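Local coordinates for RNA-dependent RNA Polymerase (Bombyx mori cytoplasmic polyhedrosis virus, PDB 6TZ0), which catalyses RNA-templated RNA synthesis, making plus strands from the double-stranded viral genome by conservative transcription and probably the complementary minus strands during replication, at residues Pro78-Pro83 with Ala109-Asn114; Tyr86-Ala89 with Phe94-Gln97; Asn114-Glu117 with Lys121-Lys124. All blocks are in the same frame, centred on the assembly; numbering follows the deposited sequence.

Contact 1 (Pro78-Pro83 with Ala109-Asn114); sequences PKEYDP and AGSLTN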
ATOM      1  N   PRO A  78     -27.900   5.405 -29.930  1.00 45.53           N
ATOM      2  CA  PRO A  78     -26.485   5.048 -29.816  1.00 45.53           C
ATOM      3  C   PRO A  78     -25.961   4.428 -31.099  1.00 45.53           C
ATOM      4  O   PRO A  78     -26.705   3.823 -31.872  1.00 45.53           O
ATOM      5  CB  PRO A  78     -26.469   4.029 -28.672  1.00 45.53           C
ATOM      6  CG  PRO A  78     -27.757   4.214 -27.968  1.00 45.53           C
ATOM      7  CD  PRO A  78     -28.727   4.596 -29.027  1.00 45.53           C
ATOM      8  N   LYS A  79     -24.659   4.578 -31.315  1.00 44.53           N
ATOM      9  CA  LYS A  79     -24.032   3.979 -32.478  1.00 44.53           C
ATOM     10  C   LYS A  79     -23.920   2.469 -32.294  1.00 44.53           C
ATOM     11  O   LYS A  79     -24.118   1.926 -31.205  1.00 44.53           O
ATOM     12  CB  LYS A  79     -22.640   4.555 -32.715  1.00 44.53           C
ATOM     13  CG  LYS A  79     -21.630   4.081 -31.694  1.00 44.53           C
ATOM     14  CD  LYS A  79     -20.236   4.551 -32.018  1.00 44.53           C
ATOM     15  CE  LYS A  79     -19.244   3.954 -31.043  1.00 44.53           C
ATOM     16  NZ  LYS A  79     -17.848   4.364 -31.337  1.00 44.53           N
ATOM     17  N   GLU A  80     -23.586   1.787 -33.376  1.00 46.37           N
ATOM     18  CA  GLU A  80     -23.346   0.363 -33.265  1.00 46.37           C
ATOM     19  C   GLU A  80     -21.910   0.133 -32.809  1.00 46.37           C
ATOM     20  O   GLU A  80     -21.058   1.020 -32.907  1.00 46.37           O
ATOM     21  CB  GLU A  80     -23.623  -0.328 -34.597  1.00 46.37           C
ATOM     22  CG  GLU A  80     -25.031  -0.067 -35.101  1.00 46.37           C
ATOM     23  CD  GLU A  80     -26.104  -0.667 -34.215  1.00 46.37           C
ATOM     24  OE1 GLU A  80     -25.906  -1.788 -33.717  1.00 46.37           O
ATOM     25  OE2 GLU A  80     -27.138  -0.005 -33.999  1.00 46.37           O
ATOM     26  N   TYR A  81     -21.655  -1.062 -32.284  1.00 45.76           N
ATOM     27  CA  TYR A  81     -20.342  -1.383 -31.739  1.00 45.76           C
ATOM     28  C   TYR A  81     -19.281  -1.421 -32.831  1.00 45.76           C
ATOM     29  O   TYR A  81     -19.438  -2.102 -33.847  1.00 45.76           O
ATOM     30  CB  TYR A  81     -20.384  -2.719 -31.002  1.00 45.76           C
ATOM     31  CG  TYR A  81     -19.022  -3.203 -30.581  1.00 45.76           C
ATOM     32  CD1 TYR A  81     -18.350  -2.620 -29.517  1.00 45.76           C
ATOM     33  CD2 TYR A  81     -18.403  -4.245 -31.261  1.00 45.76           C
ATOM     34  CE1 TYR A  81     -17.098  -3.061 -29.148  1.00 45.76           C
ATOM     35  CE2 TYR A  81     -17.163  -4.681 -30.905  1.00 45.76           C
ATOM     36  CZ  TYR A  81     -16.516  -4.094 -29.850  1.00 45.76           C
ATOM     37  OH  TYR A  81     -15.272  -4.553 -29.511  1.00 45.76           O
ATOM     38  N   ASP A  82     -18.195  -0.687 -32.609  1.00 46.73           N
ATOM     39  CA  ASP A  82     -17.087  -0.610 -33.543  1.00 46.73           C
ATOM     40  C   ASP A  82     -15.909  -1.360 -32.948  1.00 46.73           C
ATOM     41  O   ASP A  82     -15.395  -0.948 -31.898  1.00 46.73           O
ATOM     42  CB  ASP A  82     -16.722   0.849 -33.809  1.00 46.73           C
ATOM     43  CG  ASP A  82     -15.804   1.028 -35.005  1.00 46.73           C
ATOM     44  OD1 ASP A  82     -15.418   0.031 -35.646  1.00 46.73           O
ATOM     45  OD2 ASP A  82     -15.464   2.187 -35.310  1.00 46.73           O
ATOM     46  N   PRO A  83     -15.446  -2.451 -33.565  1.00 45.68           N
ATOM     47  CA  PRO A  83     -14.340  -3.220 -32.976  1.00 45.68           C
ATOM     48  C   PRO A  83     -12.986  -2.529 -33.049  1.00 45.68           C
ATOM     49  O   PRO A  83     -12.036  -3.020 -32.430  1.00 45.68           O
ATOM     50  CB  PRO A  83     -14.341  -4.514 -33.794  1.00 45.68           C
ATOM     51  CG  PRO A  83     -14.939  -4.127 -35.093  1.00 45.68           C
ATOM     52  CD  PRO A  83     -15.969  -3.087 -34.786  1.00 45.68           C
ATOM     53  N   ALA A 109     -26.563  -1.335 -26.578  1.00 46.33           N
ATOM     54  CA  ALA A 109     -26.245  -2.441 -25.676  1.00 46.33           C
ATOM     55  C   ALA A 109     -26.404  -3.808 -26.333  1.00 46.33           C
ATOM     56  O   ALA A 109     -25.780  -4.779 -25.891  1.00 46.33           O
ATOM     57  CB  ALA A 109     -27.119  -2.357 -24.427  1.00 46.33           C
ATOM     58  N   GLY A 110     -27.225  -3.914 -27.369  1.00 47.01           N
ATOM     59  CA  GLY A 110     -27.350  -5.154 -28.099  1.00 47.01           C
ATOM     60  C   GLY A 110     -26.425  -5.290 -29.282  1.00 47.01           C
ATOM     61  O   GLY A 110     -26.447  -6.317 -29.962  1.00 47.01           O
ATOM     62  N   SER A 111     -25.601  -4.280 -29.549  1.00 47.08           N
ATOM     63  CA  SER A 111     -24.734  -4.287 -30.716  1.00 47.08           C
ATOM     64  C   SER A 111     -23.471  -5.106 -30.511  1.00 47.08           C
ATOM     65  O   SER A 111     -22.760  -5.376 -31.483  1.00 47.08           O
ATOM     66  CB  SER A 111     -24.348  -2.858 -31.084  1.00 47.08           C
ATOM     67  OG  SER A 111     -23.494  -2.845 -32.207  1.00 47.08           O
ATOM     68  N   LEU A 112     -23.172  -5.497 -29.277  1.00 48.66           N
ATOM     69  CA  LEU A 112     -21.962  -6.247 -28.969  1.00 48.66           C
ATOM     70  C   LEU A 112     -22.280  -7.734 -29.056  1.00 48.66           C
ATOM     71  O   LEU A 112     -23.060  -8.258 -28.256  1.00 48.66           O
ATOM     72  CB  LEU A 112     -21.438  -5.864 -27.588  1.00 48.66           C
ATOM     73  CG  LEU A 112     -20.112  -6.483 -27.160  1.00 48.66           C
ATOM     74  CD1 LEU A 112     -19.012  -6.073 -28.107  1.00 48.66           C
ATOM     75  CD2 LEU A 112     -19.780  -6.060 -25.750  1.00 48.66           C
ATOM     76  N   THR A 113     -21.680  -8.410 -30.032  1.00 52.48           N
ATOM     77  CA  THR A 113     -22.012  -9.789 -30.364  1.00 52.48           C
ATOM     78  C   THR A 113     -20.762 -10.653 -30.313  1.00 52.48           C
ATOM     79  O   THR A 113     -19.831 -10.449 -31.098  1.00 52.48           O
ATOM     80  CB  THR A 113     -22.636  -9.885 -31.760  1.00 52.48           C
ATOM     81  OG1 THR A 113     -21.705  -9.390 -32.730  1.00 52.48           O
ATOM     82  CG2 THR A 113     -23.932  -9.086 -31.844  1.00 52.48           C
ATOM     83  N   ASN A 114     -20.754 -11.629 -29.407  1.00 53.12           N
ATOM     84  CA  ASN A 114     -19.671 -12.607 -29.322  1.00 53.12           C
ATOM     85  C   ASN A 114     -20.026 -13.757 -30.253  1.00 53.12           C
ATOM     86  O   ASN A 114     -20.565 -14.781 -29.835  1.00 53.12           O
ATOM     87  CB  ASN A 114     -19.478 -13.085 -27.888  1.00 53.12           C
ATOM     88  CG  ASN A 114     -18.083 -13.635 -27.627  1.00 53.12           C
ATOM     89  OD1 ASN A 114     -17.722 -13.893 -26.482  1.00 53.12           O
ATOM     90  ND2 ASN A 114     -17.284 -13.777 -28.678  1.00 53.12           N
TER

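Contact 2 (Tyr86-Ala89 with Phe94-Gln97); sequences YPLA and FFKQ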
ATOM      1  N   TYR A  86     -11.272  -0.761 -29.651  1.00 43.21           N
ATOM      2  CA  TYR A  86     -10.364  -1.495 -28.775  1.00 43.21           C
ATOM      3  C   TYR A  86      -9.420  -2.333 -29.628  1.00 43.21           C
ATOM      4  O   TYR A  86      -9.569  -3.556 -29.717  1.00 43.21           O
ATOM      5  CB  TYR A  86     -11.155  -2.366 -27.801  1.00 43.21           C
ATOM      6  CG  TYR A  86     -12.077  -1.563 -26.913  1.00 43.21           C
ATOM      7  CD1 TYR A  86     -11.596  -0.907 -25.792  1.00 43.21           C
ATOM      8  CD2 TYR A  86     -13.427  -1.447 -27.213  1.00 43.21           C
ATOM      9  CE1 TYR A  86     -12.434  -0.164 -24.990  1.00 43.21           C
ATOM     10  CE2 TYR A  86     -14.273  -0.709 -26.416  1.00 43.21           C
ATOM     11  CZ  TYR A  86     -13.772  -0.070 -25.307  1.00 43.21           C
ATOM     12  OH  TYR A  86     -14.611   0.664 -24.503  1.00 43.21           O
ATOM     13  N   PRO A  87      -8.439  -1.708 -30.275  1.00 40.52           N
ATOM     14  CA  PRO A  87      -7.583  -2.437 -31.211  1.00 40.52           C
ATOM     15  C   PRO A  87      -6.562  -3.301 -30.482  1.00 40.52           C
ATOM     16  O   PRO A  87      -6.387  -3.223 -29.269  1.00 40.52           O
ATOM     17  CB  PRO A  87      -6.892  -1.321 -31.991  1.00 40.52           C
ATOM     18  CG  PRO A  87      -6.822  -0.215 -31.034  1.00 40.52           C
ATOM     19  CD  PRO A  87      -8.055  -0.287 -30.196  1.00 40.52           C
ATOM     20  N   LEU A  88      -5.885  -4.135 -31.255  1.00 40.24           N
ATOM     21  CA  LEU A  88      -4.806  -4.965 -30.750  1.00 40.24           C
ATOM     22  C   LEU A  88      -3.549  -4.698 -31.564  1.00 40.24           C
ATOM     23  O   LEU A  88      -3.555  -3.930 -32.527  1.00 40.24           O
ATOM     24  CB  LEU A  88      -5.164  -6.450 -30.806  1.00 40.24           C
ATOM     25  CG  LEU A  88      -6.372  -6.938 -30.013  1.00 40.24           C
ATOM     26  CD1 LEU A  88      -6.485  -8.437 -30.149  1.00 40.24           C
ATOM     27  CD2 LEU A  88      -6.270  -6.530 -28.573  1.00 40.24           C
ATOM     28  N   ALA A  89      -2.465  -5.350 -31.167  1.00 42.01           N
ATOM     29  CA  ALA A  89      -1.242  -5.300 -31.946  1.00 42.01           C
ATOM     30  C   ALA A  89      -1.268  -6.396 -33.006  1.00 42.01           C
ATOM     31  O   ALA A  89      -2.208  -7.191 -33.090  1.00 42.01           O
ATOM     32  CB  ALA A  89      -0.028  -5.427 -31.032  1.00 42.01           C
ATOM     33  N   PHE A  94      -0.979  -8.094 -26.703  1.00 39.42           N
ATOM     34  CA  PHE A  94      -1.558  -7.101 -25.811  1.00 39.42           C
ATOM     35  C   PHE A  94      -2.321  -6.124 -26.702  1.00 39.42           C
ATOM     36  O   PHE A  94      -2.285  -6.231 -27.929  1.00 39.42           O
ATOM     37  CB  PHE A  94      -0.459  -6.432 -24.963  1.00 39.42           C
ATOM     38  CG  PHE A  94      -0.972  -5.580 -23.842  1.00 39.42           C
ATOM     39  CD1 PHE A  94      -1.576  -6.159 -22.741  1.00 39.42           C
ATOM     40  CD2 PHE A  94      -0.845  -4.203 -23.886  1.00 39.42           C
ATOM     41  CE1 PHE A  94      -2.055  -5.380 -21.711  1.00 39.42           C
ATOM     42  CE2 PHE A  94      -1.325  -3.419 -22.861  1.00 39.42           C
ATOM     43  CZ  PHE A  94      -1.927  -4.011 -21.771  1.00 39.42           C
ATOM     44  N   PHE A  95      -3.045  -5.193 -26.076  1.00 39.11           N
ATOM     45  CA  PHE A  95      -3.650  -4.077 -26.790  1.00 39.11           C
ATOM     46  C   PHE A  95      -2.595  -3.225 -27.486  1.00 39.11           C
ATOM     47  O   PHE A  95      -1.405  -3.265 -27.163  1.00 39.11           O
ATOM     48  CB  PHE A  95      -4.439  -3.177 -25.842  1.00 39.11           C
ATOM     49  CG  PHE A  95      -5.712  -3.777 -25.346  1.00 39.11           C
ATOM     50  CD1 PHE A  95      -6.831  -3.818 -26.157  1.00 39.11           C
ATOM     51  CD2 PHE A  95      -5.810  -4.259 -24.053  1.00 39.11           C
ATOM     52  CE1 PHE A  95      -8.015  -4.361 -25.704  1.00 39.11           C
ATOM     53  CE2 PHE A  95      -6.996  -4.799 -23.592  1.00 39.11           C
ATOM     54  CZ  PHE A  95      -8.098  -4.847 -24.419  1.00 39.11           C
ATOM     55  N   LYS A  96      -3.056  -2.428 -28.444  1.00 39.49           N
ATOM     56  CA  LYS A  96      -2.177  -1.573 -29.223  1.00 39.49           C
ATOM     57  C   LYS A  96      -1.590  -0.479 -28.333  1.00 39.49           C
ATOM     58  O   LYS A  96      -2.174  -0.102 -27.314  1.00 39.49           O
ATOM     59  CB  LYS A  96      -2.951  -0.973 -30.402  1.00 39.49           C
ATOM     60  CG  LYS A  96      -2.115  -0.325 -31.487  1.00 39.49           C
ATOM     61  CD  LYS A  96      -2.976   0.151 -32.635  1.00 39.49           C
ATOM     62  CE  LYS A  96      -2.128   0.770 -33.722  1.00 39.49           C
ATOM     63  NZ  LYS A  96      -2.957   1.225 -34.864  1.00 39.49           N
ATOM     64  N   GLN A  97      -0.399  -0.005 -28.707  1.00 40.75           N
ATOM     65  CA  GLN A  97       0.370   0.960 -27.935  1.00 40.75           C
ATOM     66  C   GLN A  97      -0.357   2.281 -27.733  1.00 40.75           C
ATOM     67  O   GLN A  97      -0.722   2.627 -26.606  1.00 40.75           O
ATOM     68  CB  GLN A  97       1.694   1.227 -28.632  1.00 40.75           C
ATOM     69  CG  GLN A  97       2.582   2.200 -27.921  1.00 40.75           C
ATOM     70  CD  GLN A  97       3.823   2.498 -28.710  1.00 40.75           C
ATOM     71  OE1 GLN A  97       4.028   1.968 -29.794  1.00 40.75           O
ATOM     72  NE2 GLN A  97       4.643   3.372 -28.187  1.00 40.75           N
TER

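Contact 3 (Asn114-Glu117 with Lys121-Lys124); sequences NTYE and KMYK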
ATOM      1  N   ASN A 114     -20.754 -11.629 -29.407  1.00 53.12           N
ATOM      2  CA  ASN A 114     -19.671 -12.607 -29.322  1.00 53.12           C
ATOM      3  C   ASN A 114     -20.026 -13.757 -30.253  1.00 53.12           C
ATOM      4  O   ASN A 114     -20.565 -14.781 -29.835  1.00 53.12           O
ATOM      5  CB  ASN A 114     -19.478 -13.085 -27.888  1.00 53.12           C
ATOM      6  CG  ASN A 114     -18.083 -13.635 -27.627  1.00 53.12           C
ATOM      7  OD1 ASN A 114     -17.722 -13.893 -26.482  1.00 53.12           O
ATOM      8  ND2 ASN A 114     -17.284 -13.777 -28.678  1.00 53.12           N
ATOM      9  N   THR A 115     -19.717 -13.586 -31.533  1.00 55.00           N
ATOM     10  CA  THR A 115     -19.998 -14.596 -32.542  1.00 55.00           C
ATOM     11  C   THR A 115     -18.801 -15.485 -32.836  1.00 55.00           C
ATOM     12  O   THR A 115     -18.803 -16.186 -33.851  1.00 55.00           O
ATOM     13  CB  THR A 115     -20.459 -13.936 -33.842  1.00 55.00           C
ATOM     14  OG1 THR A 115     -19.407 -13.113 -34.357  1.00 55.00           O
ATOM     15  CG2 THR A 115     -21.690 -13.079 -33.594  1.00 55.00           C
ATOM     16  N   TYR A 116     -17.786 -15.471 -31.983  1.00 53.87           N
ATOM     17  CA  TYR A 116     -16.552 -16.189 -32.250  1.00 53.87           C
ATOM     18  C   TYR A 116     -16.556 -17.569 -31.602  1.00 53.87           C
ATOM     19  O   TYR A 116     -17.254 -17.827 -30.620  1.00 53.87           O
ATOM     20  CB  TYR A 116     -15.356 -15.385 -31.756  1.00 53.87           C
ATOM     21  CG  TYR A 116     -15.097 -14.126 -32.542  1.00 53.87           C
ATOM     22  CD1 TYR A 116     -14.409 -14.172 -33.745  1.00 53.87           C
ATOM     23  CD2 TYR A 116     -15.526 -12.890 -32.077  1.00 53.87           C
ATOM     24  CE1 TYR A 116     -14.159 -13.028 -34.467  1.00 53.87           C
ATOM     25  CE2 TYR A 116     -15.285 -11.740 -32.796  1.00 53.87           C
ATOM     26  CZ  TYR A 116     -14.600 -11.817 -33.990  1.00 53.87           C
ATOM     27  OH  TYR A 116     -14.353 -10.673 -34.709  1.00 53.87           O
ATOM     28  N   GLU A 117     -15.767 -18.460 -32.191  1.00 57.02           N
ATOM     29  CA  GLU A 117     -15.551 -19.786 -31.638  1.00 57.02           C
ATOM     30  C   GLU A 117     -14.791 -19.671 -30.318  1.00 57.02           C
ATOM     31  O   GLU A 117     -13.941 -18.795 -30.182  1.00 57.02           O
ATOM     32  CB  GLU A 117     -14.752 -20.619 -32.640  1.00 57.02           C
ATOM     33  CG  GLU A 117     -14.540 -22.075 -32.291  1.00 57.02           C
ATOM     34  CD  GLU A 117     -13.743 -22.795 -33.352  1.00 57.02           C
ATOM     35  OE1 GLU A 117     -13.322 -22.129 -34.319  1.00 57.02           O
ATOM     36  OE2 GLU A 117     -13.541 -24.021 -33.224  1.00 57.02           O
ATOM     37  N   LYS A 121      -8.712 -15.755 -29.446  1.00 47.38           N
ATOM     38  CA  LYS A 121      -8.361 -14.454 -28.886  1.00 47.38           C
ATOM     39  C   LYS A 121      -9.529 -13.477 -28.965  1.00 47.38           C
ATOM     40  O   LYS A 121      -9.787 -12.726 -28.016  1.00 47.38           O
ATOM     41  CB  LYS A 121      -7.146 -13.898 -29.628  1.00 47.38           C
ATOM     42  CG  LYS A 121      -6.548 -12.637 -29.040  1.00 47.38           C
ATOM     43  CD  LYS A 121      -5.970 -12.891 -27.658  1.00 47.38           C
ATOM     44  CE  LYS A 121      -4.835 -13.898 -27.716  1.00 47.38           C
ATOM     45  NZ  LYS A 121      -3.672 -13.405 -28.498  1.00 47.38           N
ATOM     46  N   MET A 122     -10.268 -13.501 -30.077  1.00 50.04           N
ATOM     47  CA  MET A 122     -11.422 -12.621 -30.221  1.00 50.04           C
ATOM     48  C   MET A 122     -12.568 -13.046 -29.316  1.00 50.04           C
ATOM     49  O   MET A 122     -13.337 -12.196 -28.852  1.00 50.04           O
ATOM     50  CB  MET A 122     -11.873 -12.586 -31.674  1.00 50.04           C
ATOM     51  CG  MET A 122     -10.837 -12.021 -32.614  1.00 50.04           C
ATOM     52  SD  MET A 122     -10.289 -10.372 -32.144  1.00 50.04           S
ATOM     53  CE  MET A 122     -11.760  -9.409 -32.458  1.00 50.04           C
ATOM     54  N   TYR A 123     -12.669 -14.340 -29.016  1.00 49.96           N
ATOM     55  CA  TYR A 123     -13.676 -14.801 -28.070  1.00 49.96           C
ATOM     56  C   TYR A 123     -13.380 -14.309 -26.661  1.00 49.96           C
ATOM     57  O   TYR A 123     -14.290 -13.852 -25.958  1.00 49.96           O
ATOM     58  CB  TYR A 123     -13.755 -16.321 -28.095  1.00 49.96           C
ATOM     59  CG  TYR A 123     -14.799 -16.888 -27.172  1.00 49.96           C
ATOM     60  CD1 TYR A 123     -16.141 -16.847 -27.512  1.00 49.96           C
ATOM     61  CD2 TYR A 123     -14.445 -17.454 -25.957  1.00 49.96           C
ATOM     62  CE1 TYR A 123     -17.101 -17.358 -26.669  1.00 49.96           C
ATOM     63  CE2 TYR A 123     -15.399 -17.965 -25.107  1.00 49.96           C
ATOM     64  CZ  TYR A 123     -16.723 -17.916 -25.469  1.00 49.96           C
ATOM     65  OH  TYR A 123     -17.676 -18.427 -24.625  1.00 49.96           O
ATOM     66  N   LYS A 124     -12.110 -14.393 -26.242  1.00 47.05           N
ATOM     67  CA  LYS A 124     -11.692 -13.870 -24.943  1.00 47.05           C
ATOM     68  C   LYS A 124     -11.901 -12.365 -24.866  1.00 47.05           C
ATOM     69  O   LYS A 124     -12.358 -11.846 -23.841  1.00 47.05           O
ATOM     70  CB  LYS A 124     -10.220 -14.189 -24.697  1.00 47.05           C
ATOM     71  CG  LYS A 124      -9.848 -15.644 -24.745  1.00 47.05           C
ATOM     72  CD  LYS A 124     -10.354 -16.406 -23.560  1.00 47.05           C
ATOM     73  CE  LYS A 124      -9.948 -17.856 -23.691  1.00 47.05           C
ATOM     74  NZ  LYS A 124      -8.468 -17.990 -23.654  1.00 47.05           N
TER

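Contact 1 (Pro78-Pro83 with Ala109-Asn114)
Ser111 meets Tyr81 at the backbone N, and Leu112 meets it over a ring face. The Ser111 hydroxyl does two jobs. Ser111 OG accepts the backbone N-H of Tyr81, with Tyr81 N to Ser111 OG 2.6 Å and an almost straight 179° at the hydrogen. Ser111 OG donates to Glu80 OE1 at 3.0 Å, meeting that oxygen from above the carboxylate plane. Ser111 OG lies opposite its own backbone N (chi1 179°), and this points it at the 78-83 chain. The Glu80 chain is bent at chi2 (-66°), which turns OE1 toward the serine hydroxyl. The stronger polar partner of Glu80 is Arg108, whose NH2 forms a salt bridge with OE1. The two segments are loop chains without regular secondary structure. They lie in the long connection between helix 73-76 and helix 121-134, in the N-terminal region of this reovirus-type polymerase, away from its annotated sites. At the ring, Leu112 makes a CH-pi contact. Leu112 CD1 sits over the centre of one Tyr81 face, 3.4 Å from the ring centroid. The backbone N of Pro83 lies over the opposite face, toward the rim. Phe107 meets the same tyrosine edge-to-face. Tyr81 also touches Leu129 of helix 121-134, and Leu112 touches His126 there.

Contact 2 (Tyr86-Ala89 with Phe94-Gln97)
The backbones of Leu88 and Phe95 form a single beta bridge, with their CA atoms 4.2 Å apart. The polar part of the contact is slight. Ala89 N donates to Phe94 O at 3.4 Å, a weak hydrogen bond. The aromatic and apolar part rests on Phe95. Its chi1 of -72° puts CG beside the backbone N, and the ring edge turns to Pro87 O. That carbonyl oxygen, Pro87 O, lies in the ring plane, 3.2 Å from Phe95 CD1. Leu88 CD2 meets Phe95 CD1 at 3.7 Å, and the two side chains approach at a slant. Tyr86 CB adds a looser touch at Phe95 CE1. A third group is the aliphatic part of Lys96. Lys96 CB packs on Leu88 O at 3.7 Å and on Pro87 CG at 4.0 Å, and the lysine crosses the proline at about a right angle. The Tyr86 hydroxyl is bonded to Tyr103 O and Val105 N. Phe94 makes a cation-pi contact with Arg500 of the neighbouring chain, Viral structural protein 4. The two loop segments lie between helices 73-76 and 121-134 in sequence; Tyr86 and Phe95 pack on Leu351 of helix 349-356, and Phe95 meets Phe627 edge-to-face.

Contact 3 (Asn114-Glu117 with Lys121-Lys124)
Tyr116 and Met122 meet because both first torsions place CG beside the backbone N, with chi1 -69° in the tyrosine. The Tyr116 ring then lies flat against the start of the Met122 side chain. Met122 CB stands over the centre of the Tyr116 ring, 3.4 Å from the centroid and 1° off its normal. This is a CH-pi contact. The methionine chain bends again at chi2 and chi3, and Met122 CE returns to within 3.7 Å of Tyr116 OH. Met122 SD lies farther off and obliquely, 5.4 Å from the Tyr116 ring centroid, as a Met-aromatic contact. In Tyr123, CG lies anti to the backbone N, and the ring reaches toward Asn114 and the backbone of Tyr116 and Glu117. Tyr123 CB comes to 3.2 Å from Glu117 O, and Tyr123 CD1 to 3.4 Å from Tyr116 O. The Asn114 and Tyr123 side chains cross at about a right angle, while the amide and ring planes are 31° apart. Asn114 ND2 is 3.5 Å from Tyr123 CD1. The loop 114-117 thus packs on the first turn of helix 121-134, close to where the chain enters that helix. Glu117 O is hydrogen-bonded to Thr120 OG1, and His126, one turn on from Met122, meets the Tyr116 ring. No hydrogen bond joins the two segments, so the attachment rests on CH-pi and van der Waals contacts at the protein surface, with carbonyl and amide groups set against the Tyr123 side chain.

In the fold
Contacts 1 and 2 lie in the connection between helix 73-76 and helix 121-134; contact 3 joins its end to the start of helix 121-134. Contact 2 is nested inside the loop that contact 1 closes, and their centres are about 18 Å apart. They touch through Tyr81 OH and Tyr86 CD2, at 4.3 Å. Asn114 ends one segment of contact 1 and begins one of contact 3. The centres of contacts 1 and 3 are about 14 Å apart, those of contacts 2 and 3 about 16 Å. Contact 2 borders the chain of Viral structural protein 4; in contact 3 only Lys121 packs on it. The group lies 36 to 40 Å from the chain centre, away from the annotated metal and nucleotide sites.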